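Local coordinates for cyclic nucleotide-binding protein (Ruegeria pomeroyi DSS-3, PDB 3H3Z) that probably acts as a DNA-binding transcription regulator of the CRP type, joining a cyclic nucleotide-binding domain to a C-terminal helix-turn-helix domain, at residues R18-Q23 with I127-T132; D26-Q31 with P113-L118; V55-W60 with P104-H109; W60-R65 with S98-T103; V156-L161 with D222-D227. One frame throughout, in Å; residues are numbered along the deposited sequence. Where two conformers were deposited one is given.

Interaction 1: residues R18-Q23 with I127-T132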
# COMPACT_ATOMS: atom_id res chain seq x y z
N ARG B 18 6.34 -12.25 5.75
CA ARG B 18 5.96 -12.41 4.35
C ARG B 18 7.06 -11.88 3.44
O ARG B 18 7.52 -12.59 2.53
CB ARG B 18 4.64 -11.70 4.05
CG ARG B 18 3.43 -12.43 4.61
CD ARG B 18 2.12 -11.68 4.42
NE ARG B 18 0.99 -12.56 4.75
CZ ARG B 18 0.46 -13.46 3.92
NH1 ARG B 18 0.90 -13.60 2.67
NH2 ARG B 18 -0.54 -14.22 4.35
N SER B 19 7.61 -10.72 3.78
CA SER B 19 8.59 -10.07 2.92
C SER B 19 9.96 -10.77 2.81
O SER B 19 10.79 -10.40 1.98
CB SER B 19 8.79 -8.67 3.47
OG SER B 19 7.51 -8.04 3.63
N LEU B 20 10.20 -11.79 3.63
CA LEU B 20 11.50 -12.42 3.64
C LEU B 20 11.66 -13.54 2.63
O LEU B 20 10.65 -14.15 2.21
CB LEU B 20 11.79 -13.03 5.01
CG LEU B 20 12.08 -12.10 6.15
CD1 LEU B 20 12.09 -12.92 7.45
CD2 LEU B 20 13.40 -11.41 5.91
N PRO B 21 12.93 -13.83 2.27
CA PRO B 21 13.12 -14.99 1.43
C PRO B 21 12.75 -16.19 2.28
O PRO B 21 13.33 -16.36 3.37
CB PRO B 21 14.62 -14.99 1.09
CG PRO B 21 15.23 -13.74 1.71
CD PRO B 21 14.21 -13.18 2.65
N GLU B 22 11.79 -16.98 1.79
CA GLU B 22 11.30 -18.23 2.42
C GLU B 22 12.39 -19.14 2.99
O GLU B 22 12.20 -19.76 4.03
CB GLU B 22 10.47 -19.04 1.43
CG GLU B 22 11.17 -19.37 0.10
CD GLU B 22 10.29 -20.27 -0.82
OE1 GLU B 22 9.06 -20.42 -0.52
OE2 GLU B 22 10.82 -20.81 -1.83
N GLN B 23 13.52 -19.19 2.32
CA GLN B 23 14.60 -20.03 2.77
C GLN B 23 15.39 -19.47 3.94
O GLN B 23 16.36 -20.08 4.32
CB GLN B 23 15.56 -20.34 1.60
CG GLN B 23 16.45 -19.20 1.06
CD GLN B 23 15.83 -18.37 -0.09
OE1 GLN B 23 14.58 -18.26 -0.27
NE2 GLN B 23 16.72 -17.76 -0.87
N ILE B 127 18.51 -7.11 -0.92
CA ILE B 127 18.09 -6.92 -2.31
C ILE B 127 16.82 -7.78 -2.61
O ILE B 127 15.87 -7.30 -3.16
CB ILE B 127 19.18 -7.28 -3.31
CG1 ILE B 127 20.30 -6.23 -3.25
CG2 ILE B 127 18.64 -7.30 -4.75
CD1 ILE B 127 21.49 -6.56 -4.12
N SER B 128 16.81 -9.02 -2.19
CA SER B 128 15.65 -9.88 -2.32
C SER B 128 14.39 -9.41 -1.53
O SER B 128 13.23 -9.55 -1.98
CB SER B 128 16.06 -11.29 -1.84
OG SER B 128 14.91 -12.01 -1.43
N ILE B 129 14.61 -8.88 -0.34
CA ILE B 129 13.51 -8.43 0.51
C ILE B 129 12.91 -7.17 -0.08
O ILE B 129 11.71 -7.01 -0.09
CB ILE B 129 13.96 -8.19 1.96
CG1 ILE B 129 14.41 -9.51 2.62
CG2 ILE B 129 12.83 -7.60 2.76
CD1 ILE B 129 15.32 -9.36 3.88
N LEU B 130 13.77 -6.31 -0.60
CA LEU B 130 13.38 -5.03 -1.17
C LEU B 130 12.58 -5.21 -2.48
O LEU B 130 11.66 -4.42 -2.78
CB LEU B 130 14.64 -4.20 -1.38
CG LEU B 130 14.57 -2.74 -1.82
CD1 LEU B 130 13.58 -1.89 -0.96
CD2 LEU B 130 16.02 -2.16 -1.85
N ALA B 131 12.92 -6.25 -3.23
CA ALA B 131 12.19 -6.57 -4.44
C ALA B 131 10.74 -6.88 -4.04
O ALA B 131 9.80 -6.42 -4.66
CB ALA B 131 12.83 -7.76 -5.18
N THR B 132 10.57 -7.63 -2.96
CA THR B 132 9.26 -8.03 -2.49
C THR B 132 8.47 -6.87 -1.91
O THR B 132 7.27 -6.73 -2.15
CB THR B 132 9.44 -9.14 -1.47
OG1 THR B 132 10.18 -10.17 -2.12
CG2 THR B 132 8.08 -9.73 -0.91
O HOH W 1 11.87 -11.57 -0.34

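Interaction 2: residues D26-Q31 with P113-L118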
# COMPACT_ATOMS: atom_id res chain seq x y z
N ASP B 26 12.90 -19.48 8.89
CA ASP B 26 13.04 -20.35 10.06
C ASP B 26 14.23 -19.98 10.95
O ASP B 26 14.13 -20.08 12.16
CB ASP B 26 13.10 -21.83 9.64
CG ASP B 26 11.78 -22.34 8.99
OD1 ASP B 26 10.78 -21.56 8.91
OD2 ASP B 26 11.74 -23.52 8.55
N ALA B 27 15.32 -19.52 10.37
CA ALA B 27 16.51 -19.22 11.18
C ALA B 27 16.37 -17.91 11.91
O ALA B 27 17.03 -17.66 12.94
CB ALA B 27 17.80 -19.21 10.32
N LEU B 28 15.54 -17.04 11.34
CA LEU B 28 15.29 -15.75 11.95
C LEU B 28 14.30 -16.01 13.03
O LEU B 28 14.51 -15.57 14.15
CB LEU B 28 14.74 -14.72 10.95
CG LEU B 28 14.95 -13.28 11.42
CD1 LEU B 28 16.43 -12.93 11.33
CD2 LEU B 28 14.11 -12.30 10.61
N LEU B 29 13.23 -16.75 12.70
CA LEU B 29 12.23 -17.15 13.69
C LEU B 29 12.84 -17.91 14.87
O LEU B 29 12.29 -17.93 15.95
CB LEU B 29 11.17 -18.03 13.08
CG LEU B 29 10.13 -17.39 12.18
CD1 LEU B 29 9.10 -18.44 11.76
CD2 LEU B 29 9.41 -16.25 12.86
N SER B 30 13.98 -18.55 14.64
CA SER B 30 14.67 -19.32 15.66
C SER B 30 15.38 -18.48 16.65
O SER B 30 15.72 -18.97 17.72
CB SER B 30 15.70 -20.25 15.00
OG SER B 30 14.97 -21.27 14.33
N GLN B 31 15.65 -17.22 16.30
CA GLN B 31 16.31 -16.32 17.23
C GLN B 31 15.32 -15.33 17.89
O GLN B 31 15.74 -14.37 18.51
CB GLN B 31 17.44 -15.60 16.53
CG GLN B 31 18.51 -16.55 16.08
CD GLN B 31 19.67 -15.80 15.47
OE1 GLN B 31 20.49 -15.23 16.20
NE2 GLN B 31 19.77 -15.83 14.14
N PRO B 113 19.75 -6.64 15.72
CA PRO B 113 21.08 -7.00 15.22
C PRO B 113 21.08 -8.29 14.46
O PRO B 113 21.83 -8.41 13.50
CB PRO B 113 21.92 -7.09 16.49
CG PRO B 113 21.23 -6.11 17.43
CD PRO B 113 19.78 -6.45 17.18
N VAL B 114 20.22 -9.22 14.85
CA VAL B 114 20.07 -10.50 14.14
C VAL B 114 19.72 -10.24 12.67
O VAL B 114 20.35 -10.77 11.77
CB VAL B 114 18.96 -11.40 14.80
CG1 VAL B 114 18.58 -12.56 13.90
CG2 VAL B 114 19.38 -11.89 16.19
N PHE B 115 18.71 -9.40 12.46
CA PHE B 115 18.21 -9.02 11.15
C PHE B 115 19.23 -8.17 10.37
O PHE B 115 19.52 -8.42 9.21
CB PHE B 115 16.89 -8.23 11.38
CG PHE B 115 16.02 -8.07 10.15
CD1 PHE B 115 15.21 -9.11 9.70
CD2 PHE B 115 15.96 -6.86 9.48
CE1 PHE B 115 14.39 -8.95 8.57
CE2 PHE B 115 15.14 -6.70 8.34
CZ PHE B 115 14.35 -7.75 7.90
N VAL B 116 19.77 -7.14 11.02
CA VAL B 116 20.70 -6.24 10.34
C VAL B 116 22.04 -6.91 9.93
O VAL B 116 22.50 -6.72 8.79
CB VAL B 116 20.97 -4.98 11.20
CG1 VAL B 116 22.05 -4.16 10.59
CG2 VAL B 116 19.67 -4.17 11.35
N SER B 117 22.61 -7.72 10.82
CA SER B 117 23.88 -8.38 10.51
C SER B 117 23.73 -9.39 9.36
O SER B 117 24.66 -9.61 8.60
CB SER B 117 24.40 -9.11 11.72
OG SER B 117 23.42 -10.04 12.10
N LEU B 118 22.56 -10.00 9.25
CA LEU B 118 22.27 -10.88 8.14
C LEU B 118 22.44 -10.12 6.83
O LEU B 118 23.07 -10.59 5.87
CB LEU B 118 20.85 -11.38 8.26
CG LEU B 118 20.32 -12.45 7.34
CD1 LEU B 118 21.12 -13.73 7.48
CD2 LEU B 118 18.83 -12.67 7.65

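Interaction 3: residues V55-W60 with P104-H109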
# COMPACT_ATOMS: atom_id res chain seq x y z
N VAL B 55 6.08 -8.57 16.51
CA VAL B 55 4.96 -9.22 15.84
C VAL B 55 3.96 -9.67 16.86
O VAL B 55 4.32 -10.46 17.77
CB VAL B 55 5.44 -10.43 15.04
CG1 VAL B 55 4.26 -10.97 14.19
CG2 VAL B 55 6.63 -10.05 14.20
N VAL B 56 2.73 -9.20 16.75
CA VAL B 56 1.68 -9.59 17.70
C VAL B 56 1.20 -10.99 17.37
O VAL B 56 0.80 -11.28 16.23
CB VAL B 56 0.48 -8.66 17.70
CG1 VAL B 56 -0.53 -9.11 18.78
CG2 VAL B 56 0.92 -7.17 17.88
N ILE B 57 1.25 -11.87 18.38
CA ILE B 57 0.81 -13.25 18.24
C ILE B 57 -0.63 -13.41 18.72
O ILE B 57 -1.38 -14.22 18.15
CB ILE B 57 1.75 -14.25 19.02
CG1 ILE B 57 3.19 -14.16 18.52
CG2 ILE B 57 1.21 -15.67 18.92
CD1 ILE B 57 3.38 -14.19 17.01
N ASP B 58 -1.02 -12.66 19.75
CA ASP B 58 -2.40 -12.64 20.26
C ASP B 58 -2.63 -11.36 21.04
O ASP B 58 -1.71 -10.82 21.62
CB ASP B 58 -2.67 -13.83 21.19
CG ASP B 58 -4.16 -14.02 21.45
OD1 ASP B 58 -4.91 -14.37 20.48
OD2 ASP B 58 -4.58 -13.81 22.61
N GLY B 59 -3.87 -10.89 21.06
CA GLY B 59 -4.27 -9.67 21.73
C GLY B 59 -4.14 -8.43 20.88
O GLY B 59 -3.96 -8.52 19.65
N TRP B 60 -4.22 -7.28 21.55
CA TRP B 60 -4.11 -5.95 20.96
C TRP B 60 -3.06 -5.07 21.63
O TRP B 60 -2.96 -5.03 22.85
CB TRP B 60 -5.44 -5.26 21.09
CG TRP B 60 -6.49 -5.97 20.34
CD1 TRP B 60 -7.17 -7.07 20.73
CD2 TRP B 60 -6.98 -5.62 19.06
NE1 TRP B 60 -8.08 -7.42 19.77
CE2 TRP B 60 -7.98 -6.55 18.73
CE3 TRP B 60 -6.70 -4.59 18.16
CZ2 TRP B 60 -8.68 -6.50 17.55
CZ3 TRP B 60 -7.38 -4.54 16.97
CH2 TRP B 60 -8.38 -5.48 16.68
N PRO B 104 -4.56 -8.53 27.40
CA PRO B 104 -3.35 -9.33 27.57
C PRO B 104 -2.86 -9.79 26.20
O PRO B 104 -3.68 -9.94 25.27
CB PRO B 104 -3.80 -10.52 28.45
CG PRO B 104 -5.26 -10.45 28.55
CD PRO B 104 -5.73 -9.08 28.11
N CYS B 105 -1.56 -9.92 26.02
CA CYS B 105 -1.06 -10.40 24.73
C CYS B 105 0.24 -11.15 24.71
O CYS B 105 0.97 -11.21 25.70
CB CYS B 105 -0.99 -9.27 23.67
SG CYS B 105 -0.98 -7.59 24.03
N GLU B 106 0.48 -11.79 23.56
CA GLU B 106 1.70 -12.50 23.27
C GLU B 106 2.33 -11.82 22.08
O GLU B 106 1.64 -11.44 21.15
CB GLU B 106 1.43 -13.95 22.91
CG GLU B 106 0.66 -14.74 23.95
CD GLU B 106 0.31 -16.17 23.46
OE1 GLU B 106 1.08 -16.76 22.64
OE2 GLU B 106 -0.73 -16.72 23.92
N VAL B 107 3.65 -11.67 22.12
CA VAL B 107 4.36 -10.97 21.08
C VAL B 107 5.67 -11.66 20.89
O VAL B 107 6.24 -12.19 21.86
CB VAL B 107 4.63 -9.50 21.47
CG1 VAL B 107 5.42 -8.79 20.35
CG2 VAL B 107 3.33 -8.75 21.81
N MSE B 108 6.14 -11.63 19.65
CA MSE B 108 7.40 -12.21 19.29
C MSE B 108 8.30 -11.09 18.98
O MSE B 108 7.97 -10.23 18.15
CB MSE B 108 7.23 -13.09 18.04
CG MSE B 108 8.50 -13.85 17.61
SE MSE B 108 8.18 -14.78 15.85
CE MSE B 108 8.48 -13.05 14.73
N HIS B 109 9.46 -11.09 19.60
CA HIS B 109 10.41 -10.04 19.34
C HIS B 109 11.60 -10.53 18.52
O HIS B 109 12.27 -11.48 18.90
CB HIS B 109 10.87 -9.46 20.70
CG HIS B 109 9.75 -8.89 21.50
ND1 HIS B 109 9.22 -7.63 21.25
CD2 HIS B 109 9.07 -9.38 22.56
CE1 HIS B 109 8.26 -7.39 22.13
NE2 HIS B 109 8.14 -8.44 22.92

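Interaction 4: residues W60-R65 with S98-T103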
# COMPACT_ATOMS: atom_id res chain seq x y z
N TRP B 60 -4.22 -7.28 21.55
CA TRP B 60 -4.11 -5.95 20.96
C TRP B 60 -3.06 -5.07 21.63
O TRP B 60 -2.96 -5.03 22.85
CB TRP B 60 -5.44 -5.26 21.09
CG TRP B 60 -6.49 -5.97 20.34
CD1 TRP B 60 -7.17 -7.07 20.73
CD2 TRP B 60 -6.98 -5.62 19.06
NE1 TRP B 60 -8.08 -7.42 19.77
CE2 TRP B 60 -7.98 -6.55 18.73
CE3 TRP B 60 -6.70 -4.59 18.16
CZ2 TRP B 60 -8.68 -6.50 17.55
CZ3 TRP B 60 -7.38 -4.54 16.97
CH2 TRP B 60 -8.38 -5.48 16.68
N VAL B 61 -2.32 -4.32 20.83
CA VAL B 61 -1.28 -3.44 21.28
C VAL B 61 -1.56 -2.10 20.66
O VAL B 61 -1.81 -2.04 19.47
CB VAL B 61 0.12 -3.97 20.81
CG1 VAL B 61 1.24 -2.94 21.01
CG2 VAL B 61 0.43 -5.29 21.51
N LYS B 62 -1.54 -1.03 21.45
CA LYS B 62 -1.73 0.29 20.86
C LYS B 62 -0.41 1.00 20.90
O LYS B 62 0.40 0.74 21.78
CB LYS B 62 -2.78 1.12 21.61
CG LYS B 62 -2.31 1.72 22.92
CD LYS B 62 -3.43 2.22 23.79
CE LYS B 62 -2.87 2.69 25.15
NZ LYS B 62 -3.89 3.06 26.16
N LEU B 63 -0.20 1.87 19.92
CA LEU B 63 0.95 2.71 19.86
C LEU B 63 0.38 4.10 20.07
O LEU B 63 -0.69 4.39 19.52
CB LEU B 63 1.66 2.62 18.52
CG LEU B 63 2.18 1.26 18.02
CD1 LEU B 63 3.13 1.43 16.83
CD2 LEU B 63 2.90 0.57 19.09
N PHE B 64 1.08 4.93 20.86
CA PHE B 64 0.68 6.31 21.13
C PHE B 64 1.83 7.31 21.38
O PHE B 64 2.96 6.93 21.79
CB PHE B 64 -0.28 6.34 22.33
CG PHE B 64 0.35 5.89 23.64
CD1 PHE B 64 0.36 4.55 24.01
CD2 PHE B 64 0.93 6.82 24.50
CE1 PHE B 64 0.95 4.15 25.18
CE2 PHE B 64 1.51 6.43 25.69
CZ PHE B 64 1.53 5.09 26.03
N ARG B 65 1.53 8.58 21.08
CA ARG B 65 2.38 9.74 21.35
C ARG B 65 1.75 10.67 22.38
O ARG B 65 0.54 10.72 22.53
CB ARG B 65 2.64 10.60 20.10
CG ARG B 65 3.97 10.35 19.38
CD ARG B 65 4.33 11.46 18.34
N SER B 98 5.21 5.25 22.11
CA SER B 98 5.24 4.21 23.13
C SER B 98 4.26 3.14 22.69
O SER B 98 3.42 3.40 21.85
CB SER B 98 4.85 4.79 24.51
OG SER B 98 5.71 5.86 24.82
N ALA B 99 4.37 1.96 23.27
CA ALA B 99 3.53 0.79 22.93
C ALA B 99 3.10 0.15 24.20
O ALA B 99 3.93 -0.09 25.07
CB ALA B 99 4.29 -0.27 22.05
N GLU B 100 1.82 -0.21 24.28
CA GLU B 100 1.26 -0.80 25.47
C GLU B 100 0.17 -1.78 25.10
O GLU B 100 -0.56 -1.55 24.14
CB GLU B 100 0.72 0.32 26.32
CG GLU B 100 -0.08 -0.03 27.57
CD GLU B 100 -0.57 1.26 28.28
OE1 GLU B 100 0.29 2.15 28.56
OE2 GLU B 100 -1.79 1.39 28.52
N ALA B 101 0.11 -2.88 25.86
CA ALA B 101 -0.87 -3.94 25.72
C ALA B 101 -2.27 -3.45 26.08
O ALA B 101 -2.53 -3.06 27.20
CB ALA B 101 -0.50 -5.12 26.61
N VAL B 102 -3.19 -3.46 25.12
CA VAL B 102 -4.54 -3.05 25.39
C VAL B 102 -5.32 -4.20 26.00
O VAL B 102 -6.27 -3.98 26.71
CB VAL B 102 -5.23 -2.58 24.13
CG1 VAL B 102 -6.70 -2.48 24.37
CG2 VAL B 102 -4.64 -1.27 23.73
N THR B 103 -4.91 -5.43 25.71
CA THR B 103 -5.51 -6.61 26.23
C THR B 103 -4.33 -7.45 26.64
O THR B 103 -3.21 -7.13 26.28
CB THR B 103 -6.26 -7.38 25.15
OG1 THR B 103 -5.31 -8.07 24.30
CG2 THR B 103 -7.14 -6.44 24.30

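Interaction 5: residues V156-L161 with D222-D227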
# COMPACT_ATOMS: atom_id res chain seq x y z
N VAL B 156 -16.75 -3.13 8.27
CA VAL B 156 -16.62 -3.74 9.60
C VAL B 156 -16.65 -5.25 9.45
O VAL B 156 -15.84 -5.96 10.06
CB VAL B 156 -17.68 -3.21 10.61
CG1 VAL B 156 -17.66 -4.02 11.91
CG2 VAL B 156 -17.47 -1.73 10.88
N ALA B 157 -17.57 -5.72 8.59
CA ALA B 157 -17.74 -7.14 8.26
C ALA B 157 -16.42 -7.76 7.79
O ALA B 157 -16.01 -8.82 8.25
CB ALA B 157 -18.80 -7.29 7.19
N GLU B 158 -15.77 -7.06 6.88
CA GLU B 158 -14.48 -7.48 6.35
C GLU B 158 -13.38 -7.43 7.36
O GLU B 158 -12.47 -8.27 7.34
CB GLU B 158 -14.06 -6.56 5.23
CG GLU B 158 -14.83 -6.79 4.02
CD GLU B 158 -14.51 -5.80 2.96
OE1 GLU B 158 -14.08 -4.66 3.29
OE2 GLU B 158 -14.72 -6.20 1.80
N PHE B 159 -13.40 -6.40 8.19
CA PHE B 159 -12.45 -6.31 9.27
C PHE B 159 -12.56 -7.56 10.12
O PHE B 159 -11.58 -8.24 10.34
CB PHE B 159 -12.73 -5.05 10.09
CG PHE B 159 -11.91 -4.95 11.33
CD1 PHE B 159 -10.58 -4.55 11.26
CD2 PHE B 159 -12.46 -5.23 12.56
CE1 PHE B 159 -9.81 -4.46 12.42
CE2 PHE B 159 -11.68 -5.15 13.71
CZ PHE B 159 -10.36 -4.77 13.63
N LEU B 160 -13.79 -7.87 10.55
CA LEU B 160 -14.04 -9.05 11.39
C LEU B 160 -13.65 -10.34 10.72
O LEU B 160 -12.97 -11.16 11.32
CB LEU B 160 -15.52 -9.14 11.78
CG LEU B 160 -16.00 -8.09 12.80
CD1 LEU B 160 -17.52 -8.13 12.94
CD2 LEU B 160 -15.30 -8.29 14.17
N LEU B 161 -14.08 -10.51 9.48
CA LEU B 161 -13.74 -11.70 8.71
C LEU B 161 -12.23 -11.93 8.59
O LEU B 161 -11.76 -13.08 8.65
CB LEU B 161 -14.33 -11.61 7.31
CG LEU B 161 -15.85 -11.78 7.18
CD1 LEU B 161 -16.24 -11.34 5.79
CD2 LEU B 161 -16.28 -13.21 7.48
N ASP B 222 -21.06 -13.07 2.87
CA ASP B 222 -22.11 -12.76 1.90
C ASP B 222 -22.60 -11.33 2.05
O ASP B 222 -22.83 -10.66 1.04
CB ASP B 222 -23.29 -13.73 2.06
CG ASP B 222 -24.36 -13.54 0.99
OD1 ASP B 222 -24.09 -13.84 -0.20
OD2 ASP B 222 -25.48 -13.11 1.35
N TYR B 223 -22.79 -10.88 3.28
CA TYR B 223 -23.18 -9.49 3.52
C TYR B 223 -22.11 -8.55 2.97
O TYR B 223 -22.41 -7.57 2.26
CB TYR B 223 -23.37 -9.23 5.01
CG TYR B 223 -23.76 -7.81 5.30
CD1 TYR B 223 -22.81 -6.82 5.52
CD2 TYR B 223 -25.09 -7.44 5.33
CE1 TYR B 223 -23.19 -5.51 5.77
CE2 TYR B 223 -25.48 -6.14 5.57
CZ TYR B 223 -24.53 -5.18 5.79
OH TYR B 223 -24.93 -3.89 6.03
N ALA B 224 -20.86 -8.87 3.29
CA ALA B 224 -19.71 -8.09 2.86
C ALA B 224 -19.63 -8.00 1.34
O ALA B 224 -19.38 -6.93 0.80
CB ALA B 224 -18.42 -8.71 3.43
N GLU B 225 -19.85 -9.13 0.66
CA GLU B 225 -19.76 -9.20 -0.82
C GLU B 225 -20.98 -8.66 -1.57
O GLU B 225 -20.84 -8.24 -2.71
CB GLU B 225 -19.46 -10.62 -1.25
CG GLU B 225 -18.06 -11.07 -0.87
CD GLU B 225 -17.83 -12.57 -1.07
OE1 GLU B 225 -18.83 -13.34 -1.16
OE2 GLU B 225 -16.65 -12.99 -1.11
N SER B 226 -22.15 -8.66 -0.92
CA SER B 226 -23.40 -8.10 -1.46
C SER B 226 -23.24 -6.71 -2.11
O SER B 226 -22.35 -5.95 -1.73
CB SER B 226 -24.44 -8.00 -0.34
N ASP B 227 -24.10 -6.39 -3.08
CA ASP B 227 -24.08 -5.09 -3.78
C ASP B 227 -25.13 -4.14 -3.20
O ASP B 227 -24.80 -3.03 -2.76
CB ASP B 227 -24.32 -5.27 -5.29

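Interaction 1: residues R18-Q23 with I127-T132
The long helix 123-145 presents Ser128, Ile129 and Thr132 to the loop after helix 15-18, where Ser19, Leu20 and Pro21 lie against them. Ile129 stands in the middle. With its CG1 branch turned anti to its own carbonyl carbon (chi1 -65°), it runs alongside Leu20, CD1 reaching Leu20 CD2 at 3.5 Å. Pro21 lies obliquely over the same branch, its CD 3.7 Å from Ile129 CG1, and its ring continues to Ser128, CG lying 3.6 Å from Ser128 OG. On the other branch, Ile129 CG2 meets the carbonyl oxygen of Ser19 at 3.6 Å. This helix is the dimer helix of the CRP-type fold: Ile129 also packs on Leu130 of the second subunit, and so touches both the loop and the partner chain. No direct hydrogen bond joins loop and helix; a water does it instead. It donates to Ser19 O at 2.8 Å and to Ser128 O at 2.9 Å, and it accepts from Thr132 OG1 at 2.8 Å. That hydroxyl is also bonded to Arg91 of the second subunit, while Thr132 CG2 turns to Ser19 CA at 3.9 Å. Ser19 OG bonds back to Leu15 O within its own subunit.

Interaction 2: residues D26-Q31 with P113-L118
Leu28, from the short helix 25-29, and Gln31, from the loop just after it, meet Val114 and Phe115 of helix 112-121, the helix that follows the beta roll of the cyclic nucleotide-binding fold and leads into the dimer helix. Gln31 can be followed outward along its length. Its CB already touches Val114, 4.2 Å from CG1. A chi1 of -63° leaves CG beside the backbone N and the chain runs on extended, which carries the amide across the two valine methyls. There the amide divides between them: OE1 is 3.5 Å from Val114 CG2, whereas NE2 is 3.5 Å from Val114 CG1. These are van der Waals contacts on the solvent side, and no hydrogen bond crosses between residues 26-31 and 113-118. Deeper in, Leu28 and Val114 run antiparallel to each other, with Leu28 CD1 3.4 Å from Val114 CG1. That methyl is thus shared by leucine and amide; an alanine in place of Val114 would probably leave Leu28 CD1 facing a gap and the Gln31 amide free to turn. Leu28 CD1 also comes to 4.4 Å from Leu118 CD2, one helical turn beyond Val114. Leu28 packs as well on Ile110 of strand 105-111 and on Leu20, and Leu90 of helix 86-91 packs on Phe115. The second leucine methyl goes to the aromatic ring: Leu28 CD2 lies near the ring plane, against its edge, 3.5 Å from Phe115 CD1 and 3.9 Å from Phe115 CE1.

Interaction 3: residues V55-W60 with P104-H109
Ile57 N and Asp58 N both donate to Glu106 O, at 2.8 Å and 3.2 Å, approaching from the same face of its carbonyl plane. Two residues opposite one make a classic beta bulge, shifting the antiparallel register by one. Before it, Val55 and Met108 form a regular hydrogen-bonded pair: Val55 N reaches Met108 O at 3.0 Å and Met108 N reaches Val55 O at 2.9 Å. Around this backbone, Ile57 crosses Glu106 at about a right angle, its CG2 3.9 Å from Glu106 OE1, and its CD1 lies 4.1 Å from Met108 CB. An alanine in place of Ile57 would probably keep the bulge bonds but open a gap beside Met108 CB and the Glu106 chain. Met108, built as selenomethionine, bends at chi3 (80°), which brings CE to 3.6 Å from Val55 CG2. After the bulge Gly59, at phi 88°, sits close against Cys105 and Pro104, where a beta carbon would clash; its CA makes a C-H...O contact of 3.6 Å with Pro104 O. The two strands belong to the beta roll of the cyclic nucleotide-binding domain. Strand 33-37 bonds along the far edge of strand 105-111, Val56 bonds to Gly81 and Glu82, and helix 5-11 covers Ile57 and Met108 through Ala11.

Interaction 4: residues W60-R65 with S98-T103
Leu63 and Ala99 mark the close-packed face of this antiparallel pair: Leu63 CD2 lies 3.4 Å from Ala99 CB, and Val61 CG1 joins the same methyl from two residues earlier on that face. The backbones are laced just as firmly. Lys62 and Glu100 exchange hydrogen bonds in both directions, as do Phe64 and Ser98, where Ser98 N meets Phe64 O at 2.8 Å with a nearly straight N-H...O angle of 176°. Strands 60-66 and 98-101 are the inner pair of one sheet of the beta roll in the cyclic nucleotide-binding domain, flanked by strands 72-79 and 42-44. Val61 turns inward, toward Val56 and Cys105 of the opposing sheet. The face bearing Lys62, Phe64 and Glu100 is more open. There Lys62 and Glu100 lie side by side, and a salt bridge joins Lys62 NZ to Glu100 OE2 over a long 3.6 Å; Lys62 is also paired with Glu72. Phe64 CG takes the crowded position between backbone N and carbonyl carbon (chi1 65°), which lays the ring over Ser98, whose CB is 4.0 Å from the ring centroid in a CH-pi contact. At the strand end Val102 N donates to Trp60 O at 2.8 Å, while Trp60 N uses Thr103 OG1 at 3.1 Å. Thr103 CG2 then rests 3.6 Å from Trp60 CD1, and the indole itself leads off toward Phe159 and Leu163 of helix 152-164, its NE1 bonded to Thr174 O.

Interaction 5: residues V156-L161 with D222-D227
Ala224 gives up the most surface in this contact, and its single methyl meets three residues of the facing helix. Ala157 is the most direct of them, the two CB atoms lying 4.0 Å apart where the backbones of helices 152-164 and 217-225 come close: the CA atoms of this pair are 5.8 Å apart. Glu158 contributes the aliphatic part of its chain, with CG 4.1 Å from Ala224 CB. Leu161, one helical turn on from Ala157, completes the group with CD1 at 4.2 Å from the same methyl. Ala157 also has a second neighbour, the Tyr223 ring, whose CD1 lies 4.4 Å from Ala157 CB.

The contact brings helix 217-225, the last helix of the chain, against helix 152-164 in the Crp-like helix-turn-helix region. The apolar strip continues along the same helix pair through Leu220, which touches both Ala157 and Leu161. Tyr223 meets Trp232 edge-to-face.

The Glu158 carboxylate points to Gln150: a chi1 of -74° swings CG to the side of the backbone N, and the extended chain takes OE2 to Gln150 NE2, which also bonds to Ala224 O. No hydrogen bond runs directly between the two segments. The pairing therefore rests on small apolar surfaces that allow a close approach, with Gln150 linking Glu158 to the Ala224 carbonyl at the polar margin.

How the interactions relate
From the N terminus, interaction 1 opens first and closes the widest of the first four loops, bringing residues 18-23 to the dimer helix. Within it sits interaction 2, within that interaction 3, and innermost interaction 4: four concentric closures, none crossing. Interactions 1 and 2 share a hydrophobic patch through Leu20, which touches Leu28 and Phe115. Leu29 passes the packing on to Met108 of interaction 3. Interaction 3 lies in one sheet of the roll and interaction 4 in the other; they share Trp60 and pack where Val61 meets Val56 and Cys105. Interaction 5 follows in series in the C-terminal domain, its centre about 26 Å from that of interaction 3, yet Trp60 CH2 touches Phe159 CZ at 3.7 Å, linking the two domains.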